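Local atomic coordinates of profilin (Schizosaccharomyces pombe, PDB entry 3D9Y), a protein that binds actin monomers, inhibits or enhances their polymerization depending on its concentration, binds PIP2, and is essential for cytokinesis in fission yeast. Residues 75-79 / 89-93; 3-7 / 19-23; 97-101 / 115-119. One frame throughout, in Å; residues are numbered along the deposited sequence.

Contact 1 (75-79 / 89-93); sequences EGRSI and ICVAT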
loop_
_atom_site.group_PDB
_atom_site.type_symbol
_atom_site.label_atom_id
_atom_site.label_comp_id
_atom_site.label_asym_id
_atom_site.label_seq_id
_atom_site.Cartn_x
_atom_site.Cartn_y
_atom_site.Cartn_z
ATOM N N GLU A 75 -4.477 2.085 -11.340
ATOM C CA GLU A 75 -5.878 2.339 -11.636
ATOM C C GLU A 75 -6.489 3.030 -10.397
ATOM O O GLU A 75 -5.775 3.320 -9.411
ATOM C CB GLU A 75 -6.637 1.030 -11.943
ATOM C CG GLU A 75 -5.802 -0.148 -12.423
ATOM C CD GLU A 75 -6.501 -1.488 -12.283
ATOM O OE1 GLU A 75 -6.715 -1.958 -11.137
ATOM O OE2 GLU A 75 -6.825 -2.097 -13.322
ATOM N N GLY A 76 -7.793 3.265 -10.432
ATOM C CA GLY A 76 -8.464 4.044 -9.389
ATOM C C GLY A 76 -8.430 3.456 -7.996
ATOM O O GLY A 76 -8.650 4.172 -7.006
ATOM N N ARG A 77 -8.225 2.150 -7.901
ATOM C CA ARG A 77 -8.219 1.461 -6.611
ATOM C C ARG A 77 -6.876 0.806 -6.258
ATOM O O ARG A 77 -6.610 0.525 -5.093
ATOM C CB ARG A 77 -9.313 0.386 -6.612
ATOM C CG ARG A 77 -9.021 -0.762 -5.675
ATOM C CD ARG A 77 -10.112 -1.764 -5.588
ATOM N NE ARG A 77 -10.213 -2.239 -4.215
ATOM C CZ ARG A 77 -11.029 -1.718 -3.300
ATOM N NH1 ARG A 77 -11.810 -0.674 -3.580
ATOM N NH2 ARG A 77 -11.052 -2.234 -2.085
ATOM N N SER A 78 -6.033 0.577 -7.255
ATOM C CA SER A 78 -4.838 -0.254 -7.088
ATOM C C SER A 78 -3.627 0.396 -7.765
ATOM O O SER A 78 -3.707 0.769 -8.940
ATOM C CB SER A 78 -5.096 -1.635 -7.703
ATOM O OG SER A 78 -6.225 -2.268 -7.127
ATOM N N ILE A 79 -2.543 0.567 -7.003
ATOM C CA ILE A 79 -1.245 1.068 -7.503
ATOM C C ILE A 79 -0.169 0.104 -7.013
ATOM O O ILE A 79 0.013 -0.053 -5.810
ATOM C CB ILE A 79 -0.948 2.479 -6.987
ATOM C CG1 ILE A 79 -1.935 3.477 -7.601
ATOM C CG2 ILE A 79 0.514 2.890 -7.319
ATOM C CD1 ILE A 79 -1.896 4.853 -7.002
ATOM N N ILE A 89 2.379 -3.022 -2.897
ATOM C CA ILE A 89 0.962 -3.102 -3.285
ATOM C C ILE A 89 0.185 -2.070 -2.475
ATOM O O ILE A 89 0.157 -2.142 -1.240
ATOM C CB ILE A 89 0.396 -4.476 -2.923
ATOM C CG1 ILE A 89 1.225 -5.602 -3.551
ATOM C CG2 ILE A 89 -1.128 -4.565 -3.272
ATOM C CD1 ILE A 89 1.242 -5.666 -5.075
ATOM N N CYS A 90 -0.412 -1.114 -3.165
ATOM C CA CYS A 90 -1.207 -0.063 -2.542
ATOM C C CYS A 90 -2.660 -0.181 -3.010
ATOM O O CYS A 90 -2.928 -0.183 -4.203
ATOM C CB CYS A 90 -0.669 1.302 -2.920
ATOM S SG CYS A 90 1.070 1.553 -2.534
ATOM N N VAL A 91 -3.590 -0.240 -2.061
ATOM C CA VAL A 91 -4.990 -0.464 -2.391
ATOM C C VAL A 91 -5.864 0.485 -1.578
ATOM O O VAL A 91 -5.783 0.527 -0.344
ATOM C CB VAL A 91 -5.406 -1.914 -2.149
ATOM C CG1 VAL A 91 -6.827 -2.151 -2.649
ATOM C CG2 VAL A 91 -4.444 -2.865 -2.860
ATOM N N ALA A 92 -6.699 1.245 -2.279
ATOM C CA ALA A 92 -7.567 2.231 -1.635
ATOM C C ALA A 92 -8.925 1.640 -1.244
ATOM O O ALA A 92 -9.538 0.886 -2.006
ATOM C CB ALA A 92 -7.749 3.433 -2.559
ATOM N N THR A 93 -9.382 1.985 -0.045
ATOM C CA THR A 93 -10.737 1.659 0.416
ATOM C C THR A 93 -11.556 2.951 0.380
ATOM O O THR A 93 -11.145 3.925 -0.256
ATOM C CB THR A 93 -10.726 1.026 1.837
ATOM O OG1 THR A 93 -10.312 1.989 2.818
ATOM C CG2 THR A 93 -9.802 -0.168 1.890
#
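Ile79 and Cys90 form the tight end of this contact. They are an antiparallel hydrogen-bonded pair. Ile79 N gives a nearly straight bond to Cys90 O at 2.9 Å. Cys90 N returns one to Ile79 O, also at 2.9 Å. Their CB atoms meet at 4.2 Å on the face that Phe51 of helix 41-52 covers. Ser78 and Val91, the next pair, are non-hydrogen-bonded. Val91 CA-H points at Arg77 O, 3.3 Å from CA. The same oxygen accepts a hydrogen bond from Ala92 N at 2.9 Å.

The loose, partly exposed side is the Arg77 side chain. Its CG is anti to the backbone N (chi1 153°), and the chain bends at chi3. NE then passes Val91 CG1 at 3.7 Å. The guanidinium lies with one face over Ala92 O, toward its rim. NH1 is 3.2 Å from Ala92 O, but the angle is too poor for a hydrogen bond. Glu116 and Asp120 of helix 108-125 give Arg77 only long, weak ion pairs. Ser78 OG is hydrogen-bonded to Glu116 OE2. The pairing is that of an antiparallel beta hairpin, strands 78-83 and 86-92, within the central profilin sheet.

Contact 2 (3-7 / 19-23); sequences WQAYV and RAAIV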
loop_
_atom_site.group_PDB
_atom_site.type_symbol
_atom_site.label_atom_id
_atom_site.label_comp_id
_atom_site.label_asym_id
_atom_site.label_seq_id
_atom_site.Cartn_x
_atom_site.Cartn_y
_atom_site.Cartn_z
ATOM N N TRP A 3 -6.009 -0.272 14.369
ATOM C CA TRP A 3 -5.403 -0.262 13.040
ATOM C C TRP A 3 -4.051 -0.969 13.025
ATOM O O TRP A 3 -3.721 -1.615 12.032
ATOM C CB TRP A 3 -5.290 1.163 12.496
ATOM C CG TRP A 3 -6.631 1.736 12.191
ATOM C CD1 TRP A 3 -7.304 2.667 12.915
ATOM C CD2 TRP A 3 -7.488 1.376 11.101
ATOM N NE1 TRP A 3 -8.520 2.929 12.338
ATOM C CE2 TRP A 3 -8.658 2.154 11.218
ATOM C CE3 TRP A 3 -7.373 0.486 10.032
ATOM C CZ2 TRP A 3 -9.714 2.061 10.310
ATOM C CZ3 TRP A 3 -8.421 0.395 9.125
ATOM C CH2 TRP A 3 -9.574 1.180 9.268
ATOM N N GLN A 4 -3.278 -0.853 14.109
ATOM C CA GLN A 4 -1.983 -1.542 14.188
ATOM C C GLN A 4 -2.148 -3.059 14.062
ATOM O O GLN A 4 -1.290 -3.730 13.504
ATOM C CB GLN A 4 -1.231 -1.191 15.476
ATOM C CG GLN A 4 0.221 -1.693 15.504
ATOM C CD GLN A 4 1.066 -1.120 14.364
ATOM O OE1 GLN A 4 0.938 0.046 14.016
ATOM N NE2 GLN A 4 1.931 -1.944 13.787
ATOM N N ALA A 5 -3.250 -3.590 14.585
ATOM C CA ALA A 5 -3.520 -5.025 14.512
ATOM C C ALA A 5 -3.745 -5.480 13.076
ATOM O O ALA A 5 -3.429 -6.610 12.722
ATOM C CB ALA A 5 -4.713 -5.375 15.344
ATOM N N TYR A 6 -4.328 -4.611 12.263
ATOM C CA TYR A 6 -4.466 -4.895 10.840
ATOM C C TYR A 6 -3.087 -5.042 10.187
ATOM O O TYR A 6 -2.867 -5.929 9.367
ATOM C CB TYR A 6 -5.315 -3.813 10.150
ATOM C CG TYR A 6 -6.803 -4.044 10.278
ATOM C CD1 TYR A 6 -7.487 -4.803 9.341
ATOM C CD2 TYR A 6 -7.531 -3.497 11.331
ATOM C CE1 TYR A 6 -8.854 -5.023 9.450
ATOM C CE2 TYR A 6 -8.898 -3.707 11.448
ATOM C CZ TYR A 6 -9.551 -4.475 10.506
ATOM O OH TYR A 6 -10.905 -4.688 10.607
ATOM N N VAL A 7 -2.146 -4.189 10.562
ATOM C CA VAL A 7 -0.794 -4.272 10.016
ATOM C C VAL A 7 -0.080 -5.538 10.501
ATOM O O VAL A 7 0.413 -6.335 9.698
ATOM C CB VAL A 7 0.030 -3.005 10.373
ATOM C CG1 VAL A 7 1.516 -3.231 10.132
ATOM C CG2 VAL A 7 -0.472 -1.822 9.568
ATOM N N ARG A 19 6.614 -5.627 5.326
ATOM C CA ARG A 19 6.375 -4.292 5.898
ATOM C C ARG A 19 5.012 -3.806 5.423
ATOM O O ARG A 19 4.559 -4.187 4.340
ATOM C CB ARG A 19 7.457 -3.274 5.489
ATOM C CG ARG A 19 8.867 -3.824 5.288
ATOM C CD ARG A 19 9.874 -2.698 5.050
ATOM N NE ARG A 19 10.395 -2.158 6.305
ATOM C CZ ARG A 19 11.111 -1.037 6.417
ATOM N NH1 ARG A 19 11.417 -0.302 5.351
ATOM N NH2 ARG A 19 11.531 -0.649 7.613
ATOM N N ALA A 20 4.359 -2.974 6.229
ATOM C CA ALA A 20 3.031 -2.469 5.868
ATOM C C ALA A 20 2.651 -1.188 6.600
ATOM O O ALA A 20 3.208 -0.858 7.662
ATOM C CB ALA A 20 1.964 -3.542 6.092
ATOM N N ALA A 21 1.696 -0.473 6.010
ATOM C CA ALA A 21 1.139 0.727 6.596
ATOM C C ALA A 21 -0.315 0.905 6.178
ATOM O O ALA A 21 -0.764 0.342 5.173
ATOM C CB ALA A 21 1.970 1.941 6.206
ATOM N N ILE A 22 -1.057 1.661 6.982
ATOM C CA ILE A 22 -2.430 2.036 6.648
ATOM C C ILE A 22 -2.531 3.547 6.804
ATOM O O ILE A 22 -2.160 4.087 7.833
ATOM C CB ILE A 22 -3.463 1.335 7.543
ATOM C CG1 ILE A 22 -3.317 -0.188 7.391
ATOM C CG2 ILE A 22 -4.884 1.816 7.195
ATOM C CD1 ILE A 22 -4.142 -1.007 8.344
ATOM N N VAL A 23 -3.010 4.218 5.758
ATOM C CA VAL A 23 -3.015 5.682 5.707
ATOM C C VAL A 23 -4.379 6.205 5.252
ATOM O O VAL A 23 -5.155 5.478 4.647
ATOM C CB VAL A 23 -1.884 6.208 4.774
ATOM C CG1 VAL A 23 -0.527 5.666 5.209
ATOM C CG2 VAL A 23 -2.132 5.830 3.346
#
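Trp3 O takes two weak helix hydrogen bonds, from Tyr6 N at 3.1 Å and Val7 N at 3.4 Å; Ile22 CD1 of the strand only packs against it, at 3.8 Å. No hydrogen bond crosses between 3-7 and 19-23, and the joint is apolar.

Ile22 is its centre. CD1 is anti along the chain (chi2 172°), which carries this methyl out to the helix. There it meets Tyr6 CB at 3.5 Å. It also meets Trp3 CE3 at 3.9 Å, at the edge of the indole and near its plane. Ile22 CG2 touches the same indole carbon, and the indole and the isoleucine stand nearly perpendicular.

Helix 3-12 lies here on the central sheet of the profilin fold. Segment 3-7 runs roughly antiparallel to 19-23 (148°), the two axes 8.2 Å apart at closest. Helix 108-125 is the neighbouring helix on that face, and the Tyr6 side chain touches Leu118, Tyr121 and Leu122. The Trp3 ring meets Trp31 of strand 30-33, and a bound glycerol, probably from the crystallisation liquor, lies beside it. In other profilins the aromatic residues between the two terminal helices bind proline-rich ligands, and Trp3, Tyr6 and Trp31 are consistent with such a site.

Val7 fills the other end with both its methyls. CG1, anti to the backbone N (chi1 165°), lies against Ala20, nearest its O at 3.8 Å. CG2 rests on Ile22 CG1 at 3.9 Å. Val7 and Ile22 lie alongside, pointing opposite ways. Ala32 and Ser34 also touch Val7.

Contact 3 (97-101 / 115-119); sequences ILVSH and TEALA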
loop_
_atom_site.group_PDB
_atom_site.type_symbol
_atom_site.label_atom_id
_atom_site.label_comp_id
_atom_site.label_asym_id
_atom_site.label_seq_id
_atom_site.Cartn_x
_atom_site.Cartn_y
_atom_site.Cartn_z
ATOM N N ILE A 97 -5.953 3.849 2.537
ATOM C CA ILE A 97 -5.088 3.146 1.599
ATOM C C ILE A 97 -4.224 2.148 2.373
ATOM O O ILE A 97 -3.522 2.529 3.304
ATOM C CB ILE A 97 -4.143 4.104 0.852
ATOM C CG1 ILE A 97 -4.927 5.193 0.112
ATOM C CG2 ILE A 97 -3.248 3.325 -0.106
ATOM C CD1 ILE A 97 -4.112 6.444 -0.171
ATOM N N LEU A 98 -4.281 0.879 1.973
ATOM C CA LEU A 98 -3.402 -0.149 2.520
ATOM C C LEU A 98 -2.113 -0.157 1.691
ATOM O O LEU A 98 -2.173 -0.099 0.470
ATOM C CB LEU A 98 -4.075 -1.512 2.426
ATOM C CG LEU A 98 -5.463 -1.656 3.052
ATOM C CD1 LEU A 98 -5.929 -3.092 2.955
ATOM C CD2 LEU A 98 -5.469 -1.196 4.483
ATOM N N VAL A 99 -0.975 -0.180 2.370
ATOM C CA VAL A 99 0.334 -0.244 1.734
ATOM C C VAL A 99 1.070 -1.504 2.220
ATOM O O VAL A 99 1.390 -1.610 3.408
ATOM C CB VAL A 99 1.148 0.998 2.089
ATOM C CG1 VAL A 99 2.503 0.974 1.426
ATOM C CG2 VAL A 99 0.387 2.268 1.694
ATOM N N SER A 100 1.365 -2.419 1.296
ATOM C CA SER A 100 2.057 -3.693 1.599
ATOM C C SER A 100 3.356 -3.862 0.801
ATOM O O SER A 100 3.328 -3.813 -0.413
ATOM C CB SER A 100 1.126 -4.869 1.264
ATOM O OG SER A 100 0.041 -4.956 2.184
ATOM N N HIS A 101 4.477 -4.065 1.491
ATOM C CA HIS A 101 5.755 -4.424 0.863
ATOM C C HIS A 101 5.933 -5.944 0.929
ATOM O O HIS A 101 5.621 -6.552 1.959
ATOM C CB HIS A 101 6.911 -3.725 1.608
ATOM C CG HIS A 101 8.261 -3.954 1.004
ATOM N ND1 HIS A 101 8.902 -3.011 0.224
ATOM C CD2 HIS A 101 9.111 -5.006 1.090
ATOM C CE1 HIS A 101 10.077 -3.478 -0.151
ATOM N NE2 HIS A 101 10.227 -4.688 0.357
ATOM N N THR A 115 -3.692 -8.225 0.042
ATOM C CA THR A 115 -3.944 -6.797 0.319
ATOM C C THR A 115 -5.275 -6.347 -0.284
ATOM O O THR A 115 -6.048 -5.643 0.376
ATOM C CB THR A 115 -2.748 -5.921 -0.017
ATOM O OG1 THR A 115 -1.538 -6.406 0.434
ATOM C CG2 THR A 115 -2.977 -4.527 0.075
ATOM N N GLU A 116 -5.575 -6.808 -1.494
ATOM C CA GLU A 116 -6.882 -6.514 -2.121
ATOM C C GLU A 116 -8.041 -7.099 -1.308
ATOM O O GLU A 116 -9.089 -6.496 -1.202
ATOM C CB GLU A 116 -6.935 -7.045 -3.554
ATOM C CG GLU A 116 -5.958 -6.342 -4.523
ATOM C CD GLU A 116 -6.439 -4.999 -5.105
ATOM O OE1 GLU A 116 -7.551 -4.526 -4.783
ATOM O OE2 GLU A 116 -5.674 -4.407 -5.917
ATOM N N ALA A 117 -7.846 -8.294 -0.766
ATOM C CA ALA A 117 -8.881 -8.960 0.027
ATOM C C ALA A 117 -9.137 -8.203 1.318
ATOM O O ALA A 117 -10.299 -7.985 1.692
ATOM C CB ALA A 117 -8.477 -10.394 0.310
ATOM N N LEU A 118 -8.072 -7.778 1.999
ATOM C CA LEU A 118 -8.224 -6.982 3.217
ATOM C C LEU A 118 -8.939 -5.657 2.908
ATOM O O LEU A 118 -9.743 -5.191 3.691
ATOM C CB LEU A 118 -6.872 -6.731 3.905
ATOM C CG LEU A 118 -6.920 -6.202 5.334
ATOM C CD1 LEU A 118 -7.676 -7.168 6.270
ATOM C CD2 LEU A 118 -5.518 -5.899 5.858
ATOM N N ALA A 119 -8.632 -5.061 1.762
ATOM C CA ALA A 119 -9.319 -3.841 1.311
ATOM C C ALA A 119 -10.818 -4.068 1.080
ATOM O O ALA A 119 -11.647 -3.288 1.546
ATOM C CB ALA A 119 -8.658 -3.314 0.053
#
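The peptide group between Leu118 and Ala119 turns one face to Leu98. CD1 of Leu98 stands almost straight over Ala119 N on that face, 3.6 Å from the nitrogen. The same methyl meets the peptide group of Thr115 differently. It reaches Thr115 O at 3.6 Å, close to the plane of that group and not over a face. Thr115 O and Ala119 N are themselves joined by a helical hydrogen bond of 3.0 Å, so the methyl sits against one turn of backbone whose polar atoms are already paired.

Around this methyl the helix supplies carbon. Leu118 CB is 3.9 Å away and Ala119 CB is 4.0 Å away. Lower on the Leu98 side chain, CB meets Thr115 CG2 at 4.0 Å. Ile22 touches Leu98 from the neighbouring strand 19-24.

The C-terminal helix 108-125 thus packs on the central antiparallel sheet of the profilin fold. The segments run nearly antiparallel (160°), with axes 9.3 Å apart. Helix 3-12 lies beside it and touches Leu118 through Ser10 and Leu11.

Polar chemistry is confined to the other end. Ser100 OG donates to Thr115 OG1 at 2.8 Å. At Thr115, a chi1 of -46° turns OG1 to Ser100 and back over the helix, where it is also hydrogen-bonded to Ala111 O, one turn earlier. The same torsion sends CG2 toward Leu98. The Thr115 hydroxyl therefore links strand and helix backbone. A valine in place of Thr115 would keep a similar bulk but would probably leave the buried Ser100 hydroxyl without this acceptor and Ala111 O without its side-chain partner.

Overall arrangement
All three contacts are largely buried and reach the same antiparallel sheet. Contact 3 is the most central: its centre is about 5 Å from the centre of the chain. The centre of contact 1 is about 7 Å from that point and the centre of contact 2 about 10 Å. Contact 1 joins strand to strand through backbone hydrogen bonds. Contacts 2 and 3 each set a terminal helix on the sheet through side chains. Contact 2 is apolar across its interface, while contact 3 adds one hydroxyl-to-hydroxyl hydrogen bond. Strand 96-102 lies between strands 19-24 and 86-92, so contact 3 touches both others. Contacts 1 and 2 do not touch. Partly exposed aromatic rings border contact 2; a partly exposed arginine borders contact 1.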